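PDB 5DJS: tetratricopeptide TPR_2 repeat protein from Thermobaculum terrenum, which is of unknown function but joins tetratricopeptide repeats to a family 41 glycosyltransferase-like region of the GT-B clan and carries a bound UDP. Local coordinates for residues E345-L357 / Q465-R477. The protein carries 1 engineered substitution. Sequence-based numbering, arbitrary orientation.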
loop_
_atom_site.group_PDB
_atom_site.type_symbol
_atom_site.label_atom_id
_atom_site.label_comp_id
_atom_site.label_asym_id
_atom_site.label_seq_id
_atom_site.Cartn_x
_atom_site.Cartn_y
_atom_site.Cartn_z
ATOM N N GLU A 345 -2.372 18.045 -8.192
ATOM C CA GLU A 345 -1.487 18.792 -7.299
ATOM C C GLU A 345 -0.005 18.562 -7.661
ATOM O O GLU A 345 0.761 19.531 -7.741
ATOM C CB GLU A 345 -1.755 18.443 -5.824
ATOM C CG GLU A 345 -1.696 19.642 -4.876
ATOM C CD GLU A 345 -3.020 20.381 -4.724
ATOM O OE1 GLU A 345 -3.924 20.214 -5.576
ATOM O OE2 GLU A 345 -3.153 21.147 -3.741
ATOM N N VAL A 346 0.376 17.304 -7.928
ATOM C CA VAL A 346 1.790 16.967 -8.240
ATOM C C VAL A 346 2.157 17.467 -9.628
ATOM O O VAL A 346 3.177 18.138 -9.802
ATOM C CB VAL A 346 2.168 15.454 -8.221
ATOM C CG1 VAL A 346 3.511 15.276 -7.538
ATOM C CG2 VAL A 346 1.137 14.580 -7.539
ATOM N N LEU A 347 1.327 17.113 -10.608
ATOM C CA LEU A 347 1.521 17.530 -12.002
ATOM C C LEU A 347 1.737 19.040 -12.176
ATOM O O LEU A 347 2.557 19.436 -12.991
ATOM C CB LEU A 347 0.354 17.052 -12.884
ATOM C CG LEU A 347 0.416 15.705 -13.637
ATOM C CD1 LEU A 347 1.651 14.863 -13.356
ATOM C CD2 LEU A 347 -0.848 14.892 -13.396
ATOM N N ASP A 348 1.031 19.867 -11.406
ATOM C CA ASP A 348 1.261 21.318 -11.424
ATOM C C ASP A 348 2.716 21.658 -11.063
ATOM O O ASP A 348 3.350 22.474 -11.737
ATOM C CB ASP A 348 0.300 22.054 -10.464
ATOM C CG ASP A 348 -1.173 22.068 -10.947
ATOM O OD1 ASP A 348 -1.474 21.731 -12.117
ATOM O OD2 ASP A 348 -2.046 22.435 -10.137
ATOM N N LEU A 349 3.240 21.015 -10.017
ATOM C CA LEU A 349 4.616 21.247 -9.555
ATOM C C LEU A 349 5.663 20.699 -10.513
ATOM O O LEU A 349 6.644 21.377 -10.823
ATOM C CB LEU A 349 4.840 20.623 -8.170
ATOM C CG LEU A 349 3.966 21.077 -6.999
ATOM C CD1 LEU A 349 4.599 20.640 -5.678
ATOM C CD2 LEU A 349 3.706 22.586 -6.995
ATOM N N TRP A 350 5.461 19.464 -10.964
ATOM C CA TRP A 350 6.390 18.832 -11.910
ATOM C C TRP A 350 6.516 19.609 -13.224
ATOM O O TRP A 350 7.593 19.643 -13.826
ATOM C CB TRP A 350 5.996 17.376 -12.200
ATOM C CG TRP A 350 6.140 16.438 -11.026
ATOM C CD1 TRP A 350 6.700 16.705 -9.803
ATOM C CD2 TRP A 350 5.738 15.071 -10.989
ATOM N NE1 TRP A 350 6.649 15.592 -9.004
ATOM C CE2 TRP A 350 6.068 14.569 -9.707
ATOM C CE3 TRP A 350 5.105 14.220 -11.907
ATOM C CZ2 TRP A 350 5.794 13.248 -9.322
ATOM C CZ3 TRP A 350 4.836 12.904 -11.526
ATOM C CH2 TRP A 350 5.180 12.434 -10.243
ATOM N N ALA A 351 5.420 20.231 -13.653
ATOM C CA ALA A 351 5.427 21.093 -14.828
ATOM C C ALA A 351 6.294 22.328 -14.598
ATOM O O ALA A 351 7.122 22.660 -15.445
ATOM C CB ALA A 351 4.010 21.503 -15.201
ATOM N N LYS A 352 6.110 22.992 -13.455
ATOM C CA LYS A 352 6.885 24.197 -13.111
ATOM C C LYS A 352 8.392 23.951 -13.019
ATOM O O LYS A 352 9.185 24.794 -13.441
ATOM C CB LYS A 352 6.375 24.826 -11.811
ATOM C CG LYS A 352 5.032 25.519 -11.980
ATOM C CD LYS A 352 4.527 26.109 -10.678
ATOM C CE LYS A 352 3.128 26.678 -10.857
ATOM N NZ LYS A 352 2.581 27.168 -9.563
ATOM N N ILE A 353 8.767 22.800 -12.471
ATOM C CA ILE A 353 10.153 22.313 -12.492
ATOM C C ILE A 353 10.654 22.139 -13.937
ATOM O O ILE A 353 11.760 22.566 -14.259
ATOM C CB ILE A 353 10.289 20.972 -11.718
ATOM C CG1 ILE A 353 10.125 21.204 -10.205
ATOM C CG2 ILE A 353 11.624 20.288 -11.996
ATOM C CD1 ILE A 353 9.816 19.957 -9.400
ATOM N N LEU A 354 9.845 21.516 -14.795
ATOM C CA LEU A 354 10.249 21.241 -16.179
ATOM C C LEU A 354 10.292 22.490 -17.076
ATOM O O LEU A 354 11.015 22.491 -18.084
ATOM C CB LEU A 354 9.372 20.145 -16.802
ATOM C CG LEU A 354 9.533 18.719 -16.244
ATOM C CD1 LEU A 354 8.433 17.786 -16.745
ATOM C CD2 LEU A 354 10.891 18.127 -16.579
ATOM N N LEU A 355 9.530 23.534 -16.738
ATOM C CA LEU A 355 9.634 24.812 -17.450
ATOM C C LEU A 355 10.948 25.491 -17.092
ATOM O O LEU A 355 11.665 25.967 -17.974
ATOM C CB LEU A 355 8.470 25.748 -17.120
ATOM C CG LEU A 355 7.079 25.378 -17.625
ATOM C CD1 LEU A 355 6.087 26.472 -17.230
ATOM C CD2 LEU A 355 7.052 25.152 -19.127
ATOM N N ALA A 356 11.253 25.516 -15.794
ATOM C CA ALA A 356 12.465 26.161 -15.263
ATOM C C ALA A 356 13.773 25.434 -15.579
ATOM O O ALA A 356 14.842 26.034 -15.459
ATOM C CB ALA A 356 12.331 26.362 -13.757
ATOM N N LEU A 357 13.692 24.152 -15.944
ATOM C CA LEU A 357 14.851 23.374 -16.406
ATOM C C LEU A 357 14.498 22.789 -17.771
ATOM O O LEU A 357 14.249 21.581 -17.893
ATOM C CB LEU A 357 15.204 22.268 -15.406
ATOM C CG LEU A 357 15.645 22.742 -14.017
ATOM C CD1 LEU A 357 15.683 21.573 -13.045
ATOM C CD2 LEU A 357 16.993 23.444 -14.063
ATOM N N GLN A 465 5.064 23.896 -1.161
ATOM C CA GLN A 465 5.109 23.444 -2.548
ATOM C C GLN A 465 6.120 24.224 -3.372
ATOM O O GLN A 465 6.749 23.656 -4.262
ATOM C CB GLN A 465 3.720 23.521 -3.195
ATOM C CG GLN A 465 2.715 22.536 -2.608
ATOM C CD GLN A 465 1.408 22.467 -3.381
ATOM O OE1 GLN A 465 1.231 23.141 -4.398
ATOM N NE2 GLN A 465 0.480 21.645 -2.898
ATOM N N GLU A 466 6.290 25.511 -3.085
ATOM C CA GLU A 466 7.279 26.300 -3.819
ATOM C C GLU A 466 8.704 25.958 -3.347
ATOM O O GLU A 466 9.653 26.068 -4.124
ATOM C CB GLU A 466 6.946 27.806 -3.776
ATOM C CG GLU A 466 7.627 28.626 -2.687
ATOM C CD GLU A 466 7.020 30.009 -2.508
ATOM O OE1 GLU A 466 7.609 30.822 -1.763
ATOM O OE2 GLU A 466 5.956 30.289 -3.104
ATOM N N GLU A 467 8.843 25.528 -2.089
ATOM C CA GLU A 467 10.120 25.012 -1.575
ATOM C C GLU A 467 10.466 23.655 -2.199
ATOM O O GLU A 467 11.641 23.340 -2.396
ATOM C CB GLU A 467 10.086 24.916 -0.041
ATOM C CG GLU A 467 11.416 24.534 0.609
ATOM C CD GLU A 467 11.388 24.551 2.136
ATOM O OE1 GLU A 467 10.345 24.905 2.738
ATOM O OE2 GLU A 467 12.431 24.208 2.738
ATOM N N TYR A 468 9.440 22.851 -2.478
ATOM C CA TYR A 468 9.590 21.576 -3.197
ATOM C C TYR A 468 10.263 21.816 -4.540
ATOM O O TYR A 468 11.232 21.137 -4.872
ATOM C CB TYR A 468 8.216 20.922 -3.399
ATOM C CG TYR A 468 8.168 19.587 -4.131
ATOM C CD1 TYR A 468 8.246 19.513 -5.526
ATOM C CD2 TYR A 468 7.958 18.398 -3.432
ATOM C CE1 TYR A 468 8.157 18.294 -6.186
ATOM C CE2 TYR A 468 7.873 17.175 -4.088
ATOM C CZ TYR A 468 7.969 17.128 -5.458
ATOM O OH TYR A 468 7.890 15.917 -6.092
ATOM N N ILE A 469 9.747 22.797 -5.284
ATOM C CA ILE A 469 10.285 23.176 -6.599
ATOM C C ILE A 469 11.755 23.602 -6.470
ATOM O O ILE A 469 12.616 23.066 -7.175
ATOM C CB ILE A 469 9.456 24.317 -7.253
ATOM C CG1 ILE A 469 8.041 23.832 -7.604
ATOM C CG2 ILE A 469 10.124 24.824 -8.527
ATOM C CD1 ILE A 469 7.034 24.944 -7.834
ATOM N N ASP A 470 12.022 24.546 -5.558
ATOM C CA ASP A 470 13.371 25.114 -5.339
ATOM C C ASP A 470 14.436 24.060 -5.042
ATOM O O ASP A 470 15.554 24.147 -5.558
ATOM C CB ASP A 470 13.368 26.141 -4.195
ATOM C CG ASP A 470 12.621 27.415 -4.541
ATOM O OD1 ASP A 470 12.165 27.579 -5.691
ATOM O OD2 ASP A 470 12.476 28.268 -3.648
ATOM N N ILE A 471 14.087 23.074 -4.216
ATOM C CA ILE A 471 15.006 21.978 -3.897
ATOM C C ILE A 471 15.312 21.147 -5.149
ATOM O O ILE A 471 16.468 20.795 -5.382
ATOM C CB ILE A 471 14.483 21.105 -2.727
ATOM C CG1 ILE A 471 14.518 21.922 -1.425
ATOM C CG2 ILE A 471 15.329 19.844 -2.552
ATOM C CD1 ILE A 471 13.731 21.335 -0.270
ATOM N N ALA A 472 14.286 20.859 -5.950
ATOM C CA ALA A 472 14.451 20.086 -7.189
ATOM C C ALA A 472 15.254 20.851 -8.251
ATOM O O ALA A 472 16.027 20.245 -9.003
ATOM C CB ALA A 472 13.095 19.677 -7.749
ATOM N N LEU A 473 15.041 22.166 -8.321
ATOM C CA LEU A 473 15.832 23.056 -9.181
ATOM C C LEU A 473 17.305 23.083 -8.760
ATOM O O LEU A 473 18.193 22.881 -9.595
ATOM C CB LEU A 473 15.245 24.479 -9.174
ATOM C CG LEU A 473 14.217 24.849 -10.252
ATOM C CD1 LEU A 473 13.293 23.704 -10.630
ATOM C CD2 LEU A 473 13.404 26.075 -9.833
ATOM N N GLY A 474 17.545 23.323 -7.469
ATOM C CA GLY A 474 18.893 23.321 -6.893
ATOM C C GLY A 474 19.706 22.070 -7.186
ATOM O O GLY A 474 20.905 22.163 -7.441
ATOM N N LEU A 475 19.055 20.909 -7.152
ATOM C CA LEU A 475 19.706 19.632 -7.470
ATOM C C LEU A 475 19.931 19.412 -8.969
ATOM O O LEU A 475 20.907 18.769 -9.363
ATOM C CB LEU A 475 18.896 18.456 -6.912
ATOM C CG LEU A 475 18.779 18.282 -5.394
ATOM C CD1 LEU A 475 18.001 17.006 -5.108
ATOM C CD2 LEU A 475 20.131 18.228 -4.707
ATOM N N GLY A 476 19.023 19.912 -9.801
ATOM C CA GLY A 476 19.162 19.798 -11.253
ATOM C C GLY A 476 20.298 20.629 -11.831
ATOM O O GLY A 476 20.830 20.304 -12.895
ATOM N N ARG A 477 20.655 21.706 -11.135
ATOM C CA ARG A 477 21.734 22.595 -11.552
ATOM C C ARG A 477 23.103 22.144 -11.011
ATOM O O ARG A 477 23.991 21.803 -11.796
ATOM C CB ARG A 477 21.393 24.036 -11.158
ATOM C CG ARG A 477 20.267 24.593 -12.020
ATOM C CD ARG A 477 19.513 25.755 -11.390
ATOM N NE ARG A 477 18.368 26.137 -12.226
ATOM C CZ ARG A 477 17.415 27.006 -11.886
ATOM N NH1 ARG A 477 17.435 27.633 -10.709
ATOM N NH2 ARG A 477 16.419 27.254 -12.736
#
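Ile353 and Ile469 mark the backbone register between helices 345-356 and 465-477, with their CA atoms 6.0 Å apart; the axes approach to 9.7 Å and run in the same general direction, crossing at -38°. Ile353 meets the criterion for a knob into a hole: its side chain sits among Tyr468, Ile469, Ala472 and Leu473. With CG1 anti to the carbonyl carbon (chi1 -71°), the longer branch reaches across the interface. Its CD1 lies 3.7 Å from Ala472 CB and also meets the edge of the Tyr468 ring near CE1. One turn earlier, Leu349 comes over a face of that ring, its CD1 4.2 Å from the Tyr468 centroid, a CH-pi contact, while CD2 lies against Gln465. The CB of Trp350 points away from the partner helix, but its indole reaches back far enough for NE1 to donate to Tyr468 OH at 3.2 Å. That bond is nearly straight, with an N-H...O angle of 166° and the oxygen in the indole plane. Tyr468 OH is also hydrogen-bonded to Asp415 O, so two polar partners hold the phenol end.

Both helices pack on one face of the parallel sheet in the C-terminal Rossmann-like half of the GT-B fold. Leu414 of strand 412-414 touches Trp350, Tyr468 and Ala472, whereas Phe333 of strand 332-335 meets Ile353 and Leu357. The Trp350 side chain is about 11 Å from the bound UDP, and none of the residues that line the UDP pocket belongs to this contact.

Toward the C-terminal ends, Leu473 spreads its branches: CD1 touches Ile353 and Leu357, and CD2 touches Ala356 CB. Leu357, the first residue to leave helical conformation, brings CD1 to 4.3 Å from Gly476 CA. Its CD2 approaches Arg477 NE obliquely, and the guanidinium edge makes a weak hydrogen bond from Arg477 NH2 to Ala356 O (3.4 Å).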